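Local coordinates for protein D-xylonate dehydratase (Caulobacter crescentus, PDB 5OYN) that dehydrates D-xylonate to 2-dehydro-3-deoxy-D-arabinonate in D-xylose breakdown, using a [2Fe-2S] cluster and magnesium, and accepts D-gluconate with similar efficiency, at residues A[15-27]-A[47-59]. Sequence-based numbering, arbitrary orientation.
Sequences PRRFRSRDWFDNP and PEELRSGKPIIGI
Arg21 NH2 gives a weak, bent hydrogen bond to Lys54 O (3.3 Å, 131° at the hydrogen), and the guanidinium lies against the turn that links helix 47-51 to strand 56-61, a central strand of the parallel sheet in the N-terminal IlvD/Edd region. Bends at chi2 and chi3 bring the end of the Arg21 chain toward this turn. Gly53, with positive phi, places its CA 3.2 Å above the centre of one guanidinium face, while the Arg51 backbone, through CA and C, lies at the edge. On one flank Pro55 CB sits over the Phe18 ring in a CH-pi contact, 3.8 Å from the centroid and 7° off the normal; Arg16 CB lies over the rim of the opposite face, and Gly53 O approaches the ring edge. On another flank the Phe24 ring crosses Leu50, CE2 reaching CD2 at 3.4 Å, and Leu37 of helix 30-39 packs against both side chains. Asp129 OD2 accepts from Ile56 N and is also hydrogen-bonded to Ser20 OG, tying the N-terminal segment to the start of the strand. Next to its hydroxyl, Ser20 CB touches Ile56 CG1 at 3.6 Å.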
loop_
_atom_site.group_PDB
_atom_site.type_symbol
_atom_site.label_atom_id
_atom_site.label_comp_id
_atom_site.label_asym_id
_atom_site.label_seq_id
_atom_site.Cartn_x
_atom_site.Cartn_y
_atom_site.Cartn_z
ATOM N N PRO A 15 -15.910 11.575 -28.823
ATOM C CA PRO A 15 -14.852 10.560 -28.922
ATOM C C PRO A 15 -13.679 11.024 -29.774
ATOM O O PRO A 15 -13.780 11.947 -30.581
ATOM C CB PRO A 15 -15.565 9.358 -29.559
ATOM C CG PRO A 15 -17.001 9.548 -29.221
ATOM C CD PRO A 15 -17.235 11.036 -29.174
ATOM N N ARG A 16 -12.546 10.360 -29.574
ATOM C CA ARG A 16 -11.301 10.714 -30.241
ATOM C C ARG A 16 -10.436 9.461 -30.332
ATOM O O ARG A 16 -10.542 8.554 -29.501
ATOM C CB ARG A 16 -10.591 11.856 -29.492
ATOM C CG ARG A 16 -9.213 12.221 -30.023
ATOM C CD ARG A 16 -8.504 13.286 -29.146
ATOM N NE ARG A 16 -9.264 14.531 -28.997
ATOM C CZ ARG A 16 -9.226 15.541 -29.871
ATOM N NH1 ARG A 16 -8.465 15.445 -30.959
ATOM N NH2 ARG A 16 -9.950 16.645 -29.666
ATOM N N ARG A 17 -9.611 9.388 -31.369
ATOM C CA ARG A 17 -8.664 8.283 -31.488
ATOM C C ARG A 17 -7.368 8.759 -30.846
ATOM O O ARG A 17 -6.596 9.514 -31.449
ATOM C CB ARG A 17 -8.464 7.851 -32.937
ATOM C CG ARG A 17 -7.135 7.113 -33.178
ATOM C CD ARG A 17 -7.175 6.185 -34.374
ATOM N NE ARG A 17 -7.860 4.940 -34.051
ATOM C CZ ARG A 17 -7.325 3.736 -34.237
ATOM N NH1 ARG A 17 -6.101 3.626 -34.744
ATOM N NH2 ARG A 17 -8.012 2.643 -33.920
ATOM N N PHE A 18 -7.150 8.334 -29.604
ATOM C CA PHE A 18 -5.956 8.706 -28.873
ATOM C C PHE A 18 -4.752 7.910 -29.380
ATOM O O PHE A 18 -4.891 6.828 -29.951
ATOM C CB PHE A 18 -6.180 8.467 -27.392
ATOM C CG PHE A 18 -7.324 9.248 -26.815
ATOM C CD1 PHE A 18 -7.168 10.582 -26.480
ATOM C CD2 PHE A 18 -8.543 8.640 -26.572
ATOM C CE1 PHE A 18 -8.213 11.302 -25.927
ATOM C CE2 PHE A 18 -9.594 9.355 -26.019
ATOM C CZ PHE A 18 -9.430 10.694 -25.703
ATOM N N ARG A 19 -3.552 8.458 -29.174
ATOM C CA ARG A 19 -2.360 7.742 -29.628
ATOM C C ARG A 19 -2.244 6.370 -28.978
ATOM O O ARG A 19 -1.605 5.469 -29.538
ATOM C CB ARG A 19 -1.106 8.555 -29.338
ATOM C CG ARG A 19 -1.231 9.359 -28.092
ATOM C CD ARG A 19 -0.083 10.307 -27.957
ATOM N NE ARG A 19 1.106 9.673 -27.401
ATOM C CZ ARG A 19 2.199 9.416 -28.104
ATOM N NH1 ARG A 19 2.231 9.724 -29.399
ATOM N NH2 ARG A 19 3.251 8.856 -27.518
ATOM N N SER A 20 -2.830 6.196 -27.788
ATOM C CA SER A 20 -2.892 4.869 -27.187
ATOM C C SER A 20 -3.456 3.858 -28.175
ATOM O O SER A 20 -2.925 2.750 -28.308
ATOM C CB SER A 20 -3.727 4.901 -25.904
ATOM O OG SER A 20 -4.868 5.736 -26.020
ATOM N N ARG A 21 -4.505 4.242 -28.914
ATOM C CA ARG A 21 -5.131 3.336 -29.871
ATOM C C ARG A 21 -4.153 2.811 -30.911
ATOM O O ARG A 21 -4.410 1.762 -31.500
ATOM C CB ARG A 21 -6.307 4.017 -30.569
ATOM C CG ARG A 21 -7.408 4.494 -29.619
ATOM C CD ARG A 21 -8.090 3.318 -28.908
ATOM N NE ARG A 21 -7.883 3.335 -27.452
ATOM C CZ ARG A 21 -8.306 2.384 -26.617
ATOM N NH1 ARG A 21 -8.976 1.338 -27.091
ATOM N NH2 ARG A 21 -8.083 2.485 -25.307
ATOM N N ASP A 22 -3.028 3.486 -31.145
ATOM C CA ASP A 22 -2.073 2.918 -32.086
ATOM C C ASP A 22 -1.364 1.689 -31.526
ATOM O O ASP A 22 -0.761 0.928 -32.292
ATOM C CB ASP A 22 -1.049 3.960 -32.515
ATOM C CG ASP A 22 -0.185 3.469 -33.670
ATOM O OD1 ASP A 22 -0.714 3.317 -34.801
ATOM O OD2 ASP A 22 1.017 3.205 -33.437
ATOM N N TRP A 23 -1.414 1.477 -30.211
ATOM C CA TRP A 23 -0.907 0.248 -29.614
ATOM C C TRP A 23 -2.007 -0.799 -29.495
ATOM O O TRP A 23 -1.809 -1.962 -29.858
ATOM C CB TRP A 23 -0.331 0.516 -28.223
ATOM C CG TRP A 23 1.062 1.053 -28.143
ATOM C CD1 TRP A 23 2.179 0.362 -27.782
ATOM C CD2 TRP A 23 1.476 2.406 -28.348
ATOM N NE1 TRP A 23 3.271 1.193 -27.781
ATOM C CE2 TRP A 23 2.867 2.454 -28.126
ATOM C CE3 TRP A 23 0.810 3.581 -28.710
ATOM C CZ2 TRP A 23 3.606 3.629 -28.257
ATOM C CZ3 TRP A 23 1.553 4.758 -28.840
ATOM C CH2 TRP A 23 2.931 4.768 -28.611
ATOM N N PHE A 24 -3.174 -0.385 -29.004
ATOM C CA PHE A 24 -4.211 -1.297 -28.548
ATOM C C PHE A 24 -5.293 -1.561 -29.585
ATOM O O PHE A 24 -6.099 -2.480 -29.393
ATOM C CB PHE A 24 -4.849 -0.749 -27.263
ATOM C CG PHE A 24 -3.880 -0.614 -26.112
ATOM C CD1 PHE A 24 -2.776 -1.457 -26.009
ATOM C CD2 PHE A 24 -4.075 0.354 -25.134
ATOM C CE1 PHE A 24 -1.890 -1.332 -24.956
ATOM C CE2 PHE A 24 -3.185 0.486 -24.074
ATOM C CZ PHE A 24 -2.094 -0.356 -23.985
ATOM N N ASP A 25 -5.336 -0.792 -30.670
ATOM C CA ASP A 25 -6.286 -1.035 -31.753
ATOM C C ASP A 25 -5.655 -0.616 -33.081
ATOM O O ASP A 25 -6.229 0.147 -33.862
ATOM C CB ASP A 25 -7.606 -0.312 -31.490
ATOM C CG ASP A 25 -8.660 -0.633 -32.529
ATOM O OD1 ASP A 25 -8.929 -1.832 -32.765
ATOM O OD2 ASP A 25 -9.219 0.320 -33.113
ATOM N N ASN A 26 -4.453 -1.121 -33.347
ATOM C CA ASN A 26 -3.730 -0.741 -34.556
ATOM C C ASN A 26 -4.395 -1.363 -35.779
ATOM O O ASN A 26 -4.622 -2.583 -35.804
ATOM C CB ASN A 26 -2.268 -1.173 -34.473
ATOM C CG ASN A 26 -1.434 -0.617 -35.606
ATOM O OD1 ASN A 26 -0.955 -1.363 -36.457
ATOM N ND2 ASN A 26 -1.258 0.699 -35.625
ATOM N N PRO A 27 -4.722 -0.562 -36.812
ATOM C CA PRO A 27 -5.412 -1.102 -37.996
ATOM C C PRO A 27 -4.582 -2.115 -38.770
ATOM O O PRO A 27 -5.050 -3.223 -39.060
ATOM C CB PRO A 27 -5.689 0.148 -38.840
ATOM C CG PRO A 27 -4.728 1.193 -38.327
ATOM C CD PRO A 27 -4.506 0.896 -36.888
ATOM N N PRO A 47 -9.531 -6.600 -20.606
ATOM C CA PRO A 47 -9.420 -6.138 -21.996
ATOM C C PRO A 47 -10.374 -4.999 -22.312
ATOM O O PRO A 47 -10.019 -4.093 -23.079
ATOM C CB PRO A 47 -9.740 -7.400 -22.810
ATOM C CG PRO A 47 -9.511 -8.529 -21.872
ATOM C CD PRO A 47 -9.888 -8.026 -20.524
ATOM N N GLU A 48 -11.570 -5.004 -21.713
ATOM C CA GLU A 48 -12.527 -3.936 -21.971
ATOM C C GLU A 48 -11.984 -2.584 -21.535
ATOM O O GLU A 48 -12.342 -1.559 -22.117
ATOM C CB GLU A 48 -13.852 -4.243 -21.279
ATOM C CG GLU A 48 -14.007 -3.629 -19.913
ATOM C CD GLU A 48 -15.380 -3.887 -19.320
ATOM O OE1 GLU A 48 -16.043 -2.912 -18.888
ATOM O OE2 GLU A 48 -15.795 -5.068 -19.294
ATOM N N GLU A 49 -11.098 -2.560 -20.541
ATOM C CA GLU A 49 -10.481 -1.301 -20.141
ATOM C C GLU A 49 -9.564 -0.774 -21.230
ATOM O O GLU A 49 -9.687 0.380 -21.655
ATOM C CB GLU A 49 -9.702 -1.484 -18.845
ATOM C CG GLU A 49 -10.559 -1.460 -17.603
ATOM C CD GLU A 49 -9.823 -2.026 -16.416
ATOM O OE1 GLU A 49 -9.550 -3.245 -16.430
ATOM O OE2 GLU A 49 -9.505 -1.247 -15.485
ATOM N N LEU A 50 -8.642 -1.606 -21.700
ATOM C CA LEU A 50 -7.631 -1.153 -22.644
ATOM C C LEU A 50 -8.151 -1.021 -24.072
ATOM O O LEU A 50 -7.433 -0.487 -24.925
ATOM C CB LEU A 50 -6.433 -2.106 -22.621
ATOM C CG LEU A 50 -5.598 -2.107 -21.338
ATOM C CD1 LEU A 50 -4.808 -3.410 -21.183
ATOM C CD2 LEU A 50 -4.668 -0.904 -21.305
ATOM N N ARG A 51 -9.369 -1.477 -24.355
ATOM C CA ARG A 51 -9.870 -1.517 -25.724
ATOM C C ARG A 51 -11.157 -0.723 -25.918
ATOM O O ARG A 51 -11.758 -0.791 -26.993
ATOM C CB ARG A 51 -10.083 -2.970 -26.163
ATOM C CG ARG A 51 -8.808 -3.805 -26.191
ATOM C CD ARG A 51 -8.751 -4.660 -27.447
ATOM N NE ARG A 51 -9.749 -5.727 -27.414
ATOM C CZ ARG A 51 -10.070 -6.485 -28.458
ATOM N NH1 ARG A 51 -9.473 -6.291 -29.625
ATOM N NH2 ARG A 51 -10.987 -7.435 -28.337
ATOM N N SER A 52 -11.593 0.022 -24.913
ATOM C CA SER A 52 -12.823 0.792 -25.011
ATOM C C SER A 52 -12.596 2.215 -25.499
ATOM O O SER A 52 -13.554 2.994 -25.571
ATOM C CB SER A 52 -13.518 0.831 -23.651
ATOM O OG SER A 52 -12.721 1.559 -22.728
ATOM N N GLY A 53 -11.361 2.585 -25.820
ATOM C CA GLY A 53 -11.112 3.918 -26.313
ATOM C C GLY A 53 -11.056 5.008 -25.269
ATOM O O GLY A 53 -11.030 6.188 -25.640
ATOM N N LYS A 54 -11.048 4.669 -23.980
ATOM C CA LYS A 54 -10.747 5.673 -22.972
ATOM C C LYS A 54 -9.274 6.076 -23.082
ATOM O O LYS A 54 -8.447 5.305 -23.584
ATOM C CB LYS A 54 -11.039 5.143 -21.570
ATOM C CG LYS A 54 -12.452 4.648 -21.320
ATOM C CD LYS A 54 -12.667 4.431 -19.810
ATOM C CE LYS A 54 -13.976 3.736 -19.479
ATOM N NZ LYS A 54 -13.822 2.249 -19.269
ATOM N N PRO A 55 -8.917 7.283 -22.638
ATOM C CA PRO A 55 -7.506 7.685 -22.709
ATOM C C PRO A 55 -6.685 7.108 -21.563
ATOM O O PRO A 55 -7.123 7.049 -20.409
ATOM C CB PRO A 55 -7.562 9.215 -22.645
ATOM C CG PRO A 55 -8.821 9.508 -21.895
ATOM C CD PRO A 55 -9.776 8.350 -22.089
ATOM N N ILE A 56 -5.485 6.652 -21.907
ATOM C CA ILE A 56 -4.513 6.210 -20.916
ATOM C C ILE A 56 -3.904 7.462 -20.302
ATOM O O ILE A 56 -3.206 8.214 -20.988
ATOM C CB ILE A 56 -3.428 5.326 -21.537
ATOM C CG1 ILE A 56 -4.040 4.178 -22.346
ATOM C CG2 ILE A 56 -2.525 4.804 -20.452
ATOM C CD1 ILE A 56 -5.198 3.453 -21.661
ATOM N N ILE A 57 -4.162 7.687 -19.016
ATOM C CA ILE A 57 -3.619 8.830 -18.291
ATOM C C ILE A 57 -2.372 8.383 -17.535
ATOM O O ILE A 57 -2.462 7.627 -16.569
ATOM C CB ILE A 57 -4.649 9.440 -17.334
ATOM C CG1 ILE A 57 -5.995 9.622 -18.041
ATOM C CG2 ILE A 57 -4.115 10.768 -16.793
ATOM C CD1 ILE A 57 -6.029 10.820 -18.964
ATOM N N GLY A 58 -1.201 8.843 -17.958
ATOM C CA GLY A 58 -0.015 8.631 -17.159
ATOM C C GLY A 58 -0.039 9.482 -15.903
ATOM O O GLY A 58 -0.617 10.571 -15.868
ATOM N N ILE A 59 0.570 8.956 -14.843
ATOM C CA ILE A 59 0.829 9.703 -13.614
ATOM C C ILE A 59 2.327 9.577 -13.361
ATOM O O ILE A 59 2.824 8.477 -13.089
ATOM C CB ILE A 59 0.003 9.184 -12.417
ATOM C CG1 ILE A 59 -1.486 9.160 -12.755
ATOM C CG2 ILE A 59 0.167 10.070 -11.190
ATOM C CD1 ILE A 59 -2.334 8.550 -11.663
#